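PDB 3LWS: aromatic amino acid beta-eliminating lyase/threonine aldolase from Exiguobacterium sibiricum, which is a pyridoxal-phosphate-dependent enzyme of the beta-eliminating lyase family, built on the aminotransferase-like fold. Local coordinates for residues Lys304-Gln307 against Val308-Thr312; Phe349-Leu352 against Arg353-Phe356. All blocks are in the same frame, centred on the assembly; numbering follows the deposited sequence.

Contact 1: residues Lys304-Gln307 against Val308-Thr312; sequences KLEQ and VQEET
The carbonyls of Lys304, Leu305, Glu306 and Gln307 accept the amides of Val308, Gln309, Glu310 and Glu311 in the i to i+4 pattern of an alpha-helix, here the final two turns of helix 298-312. On that scaffold, side chains four residues apart are brought alongside, whatever their charges. Gln307 and Glu311 lie side by side and point the same way. Gln307 simply stands outward, whereas Glu311 has its CG anti to its own carbonyl carbon (chi1 -71°), and its extended chain runs back along the helix to set Glu311 OE2 3.0 Å from Gln307 CG. A weak hydrogen bond runs from Gln307 NE2 to Glu311 OE2, long at 3.3 Å and bent to 125° at the hydrogen; amide and carboxylate are nearly perpendicular. The stronger partner of Glu311 is Arg351, which meets OE1.

Glu306 and Glu310 repeat the parallel placement with two acids. Their planes are 32° apart, and Glu310 OE2 lies 3.3 Å from Glu306 CG and 3.5 Å from Glu306 OE2. On another side of the helix, the amide of Gln309 is engaged by Phe316 N and Val317 N at OE1 and by Ser8 OG at NE2. Thr312 OG1 donates to Val308 O (2.9 Å) from above the carbonyl plane, on the face opposite that used by Thr312 N, so one oxygen is gripped twice.

The close carboxylates of Glu306 and Glu310 would probably raise the proton affinity of one of them unless solvent or nearby Arg4 offsets it, while the salt bridge to Arg351 NE would be expected to stabilise the charge of Glu311.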
# COMPACT_ATOMS: atom_id res chain seq x y z
N LYS A 304 35.21 -11.95 13.82
CA LYS A 304 35.06 -12.39 15.21
C LYS A 304 33.62 -12.87 15.44
O LYS A 304 33.39 -13.99 15.93
CB LYS A 304 35.40 -11.28 16.20
CG LYS A 304 36.84 -10.86 16.19
CD LYS A 304 37.14 -9.82 17.25
CE LYS A 304 38.61 -9.37 17.18
NZ LYS A 304 38.84 -8.07 17.88
N LEU A 305 32.68 -12.02 15.04
CA LEU A 305 31.26 -12.30 15.17
C LEU A 305 30.85 -13.51 14.36
O LEU A 305 30.06 -14.33 14.84
CB LEU A 305 30.43 -11.07 14.74
CG LEU A 305 30.53 -9.87 15.67
CD1 LEU A 305 29.92 -8.65 15.00
CD2 LEU A 305 29.86 -10.13 17.06
N GLU A 306 31.37 -13.61 13.13
CA GLU A 306 31.14 -14.74 12.26
C GLU A 306 31.45 -16.04 13.01
O GLU A 306 30.62 -16.91 13.09
CB GLU A 306 32.04 -14.66 11.00
CG GLU A 306 31.99 -15.91 10.10
CD GLU A 306 33.01 -15.93 8.96
OE1 GLU A 306 34.24 -15.83 9.23
OE2 GLU A 306 32.58 -16.08 7.81
N GLN A 307 32.66 -16.14 13.54
CA GLN A 307 33.10 -17.34 14.24
C GLN A 307 32.16 -17.64 15.41
O GLN A 307 31.56 -18.71 15.47
CB GLN A 307 34.55 -17.16 14.69
CG GLN A 307 35.14 -18.43 15.29
CD GLN A 307 36.62 -18.32 15.67
OE1 GLN A 307 37.15 -17.23 15.92
NE2 GLN A 307 37.29 -19.46 15.75
N VAL A 308 31.98 -16.65 16.29
CA VAL A 308 31.06 -16.76 17.43
C VAL A 308 29.71 -17.31 17.02
O VAL A 308 29.22 -18.28 17.62
CB VAL A 308 30.86 -15.38 18.13
CG1 VAL A 308 29.67 -15.40 19.08
CG2 VAL A 308 32.13 -14.94 18.87
N GLN A 309 29.15 -16.73 15.96
CA GLN A 309 27.81 -17.08 15.51
C GLN A 309 27.74 -18.45 14.86
O GLN A 309 26.82 -19.22 15.16
CB GLN A 309 27.20 -15.95 14.63
CG GLN A 309 26.99 -14.69 15.46
CD GLN A 309 26.41 -13.47 14.76
OE1 GLN A 309 25.85 -12.62 15.44
NE2 GLN A 309 26.54 -13.38 13.44
N GLU A 310 28.72 -18.77 14.01
CA GLU A 310 28.80 -20.09 13.36
C GLU A 310 28.76 -21.18 14.41
O GLU A 310 27.95 -22.09 14.31
CB GLU A 310 30.09 -20.24 12.53
CG GLU A 310 30.02 -19.57 11.17
CD GLU A 310 31.38 -19.51 10.45
OE1 GLU A 310 32.41 -19.96 11.03
OE2 GLU A 310 31.41 -19.01 9.31
N GLU A 311 29.61 -21.04 15.42
CA GLU A 311 29.83 -22.07 16.42
C GLU A 311 28.65 -22.24 17.35
O GLU A 311 28.20 -23.38 17.56
CB GLU A 311 31.07 -21.76 17.25
CG GLU A 311 32.37 -21.94 16.48
CD GLU A 311 33.56 -21.47 17.26
OE1 GLU A 311 33.49 -21.45 18.51
OE2 GLU A 311 34.58 -21.11 16.63
N THR A 312 28.16 -21.13 17.93
CA THR A 312 27.06 -21.19 18.92
C THR A 312 25.68 -21.38 18.27
O THR A 312 24.79 -21.98 18.88
CB THR A 312 27.03 -19.96 19.82
OG1 THR A 312 26.71 -18.78 19.06
CG2 THR A 312 28.36 -19.78 20.52

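Contact 2: residues Phe349-Leu352 against Arg353-Phe356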
# COMPACT_ATOMS: atom_id res chain seq x y z
N PHE A 349 27.26 -16.03 25.26
CA PHE A 349 27.95 -14.91 25.83
C PHE A 349 29.37 -15.25 26.29
O PHE A 349 30.24 -14.38 26.24
CB PHE A 349 27.12 -14.24 26.94
CG PHE A 349 26.21 -13.14 26.41
CD1 PHE A 349 26.75 -11.95 25.98
CD2 PHE A 349 24.84 -13.33 26.33
CE1 PHE A 349 25.95 -10.94 25.48
CE2 PHE A 349 24.03 -12.31 25.83
CZ PHE A 349 24.59 -11.13 25.40
N ALA A 350 29.62 -16.47 26.75
CA ALA A 350 31.00 -16.87 27.08
C ALA A 350 31.85 -16.92 25.80
O ALA A 350 32.99 -16.43 25.75
CB ALA A 350 31.03 -18.22 27.82
N ARG A 351 31.26 -17.50 24.75
CA ARG A 351 31.94 -17.55 23.46
C ARG A 351 32.18 -16.17 22.87
O ARG A 351 33.25 -15.92 22.28
CB ARG A 351 31.18 -18.41 22.46
CG ARG A 351 31.97 -18.65 21.15
CD ARG A 351 33.35 -19.36 21.36
NE ARG A 351 34.16 -19.30 20.14
CZ ARG A 351 35.01 -18.32 19.83
NH1 ARG A 351 35.22 -17.28 20.64
NH2 ARG A 351 35.68 -18.37 18.68
N LEU A 352 31.21 -15.28 23.02
CA LEU A 352 31.36 -13.89 22.61
C LEU A 352 32.43 -13.23 23.48
O LEU A 352 33.28 -12.52 22.96
CB LEU A 352 30.01 -13.14 22.67
CG LEU A 352 30.07 -11.65 22.30
CD1 LEU A 352 30.49 -11.47 20.83
CD2 LEU A 352 28.74 -10.98 22.60
N ARG A 353 32.40 -13.48 24.79
CA ARG A 353 33.45 -12.98 25.70
C ARG A 353 34.86 -13.43 25.29
O ARG A 353 35.80 -12.64 25.37
CB ARG A 353 33.18 -13.39 27.16
CG ARG A 353 32.60 -12.28 28.02
CD ARG A 353 32.44 -12.64 29.51
NE ARG A 353 31.09 -13.13 29.78
CZ ARG A 353 30.72 -14.40 29.93
NH1 ARG A 353 31.59 -15.40 29.91
NH2 ARG A 353 29.46 -14.66 30.13
N GLN A 354 34.99 -14.67 24.83
CA GLN A 354 36.27 -15.17 24.29
C GLN A 354 36.76 -14.37 23.05
O GLN A 354 37.94 -14.25 22.85
CB GLN A 354 36.18 -16.66 23.91
CG GLN A 354 36.44 -17.65 25.02
CD GLN A 354 36.49 -19.11 24.49
OE1 GLN A 354 36.46 -19.36 23.28
NE2 GLN A 354 36.59 -20.05 25.41
N ALA A 355 35.84 -13.87 22.22
CA ALA A 355 36.20 -13.06 21.05
C ALA A 355 36.64 -11.63 21.37
O ALA A 355 37.40 -11.06 20.60
CB ALA A 355 35.05 -13.02 20.05
N PHE A 356 36.19 -11.06 22.48
CA PHE A 356 36.43 -9.64 22.78
C PHE A 356 37.12 -9.38 24.12
O PHE A 356 38.05 -10.09 24.53
CB PHE A 356 35.09 -8.90 22.75
CG PHE A 356 34.51 -8.79 21.38
CD1 PHE A 356 33.67 -9.78 20.88
CD2 PHE A 356 34.83 -7.72 20.57
CE1 PHE A 356 33.14 -9.69 19.59
CE2 PHE A 356 34.31 -7.62 19.29
CZ PHE A 356 33.48 -8.60 18.79
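The last turns of helix 342-355, the C-terminal helix of the chain, bring Arg353 back over Phe349 and Ala350 and lay Phe356 against Leu352. Arg353 N donates to Phe349 O at 2.8 Å, and Gln354 N to Ala350 O at the same distance. Beyond these the bonding slackens. Leu352 O receives two weak bonds, from Ala355 N at 3.0 Å and Phe356 N at 3.3 Å, and Ala355 N also donates weakly to Arg351 O.

The Arg353 chain bends sharply at its third torsion (chi3 -94°), which folds the guanidinium back along the helix. Phe349 O then sits over the centre of that group, 3.7 Å from Arg353 CZ. Arg353 NH1 lies 3.2 Å from Ala350 CA. Arg351 is treated differently: its bend comes at chi2 (60°), and its chain crosses that of Gln354 at about a right angle. Gln354 OE1 is set over one face of the Arg351 guanidinium, 3.6 Å from Arg351 NH1, with the amide turned 46° from that group. The NE of Arg351 is held by Glu311.

On the apolar side, Leu352 CD1 meets Phe356 CE1 at 3.4 Å in an oblique approach. Phe294 touches the same ring, while Phe316 meets the ring of Phe349 edge-to-face.

Short i to i+4 bonds that give way to weak i+3 and i+4 ones over the last residues of the chain are the fraying typical of a terminal alpha-helix, here one that packs by its apolar side into the C-terminal part of an aminotransferase-like fold.

How the contacts relate
Following the chain from its N terminus, contact 1 comes first, at the end of helix 298-312, and contact 2 comes last, in helix 342-355. Each lies within one helix, contact 2 running on into the residue after it; neither has a loop between its segments, and the two neither nest nor cross. Between them lie strands 314-315, 321-322 and 326-332, the last two belonging to the four-stranded antiparallel sheet. The chain then returns so that the helices run side by side in opposite directions, Lys304 beside Ala355. The centres of the two contacts are about 10 Å apart. Besides the Glu311-Arg351 salt bridge, Thr312 CG2 packs 3.7 Å from Arg351 CB.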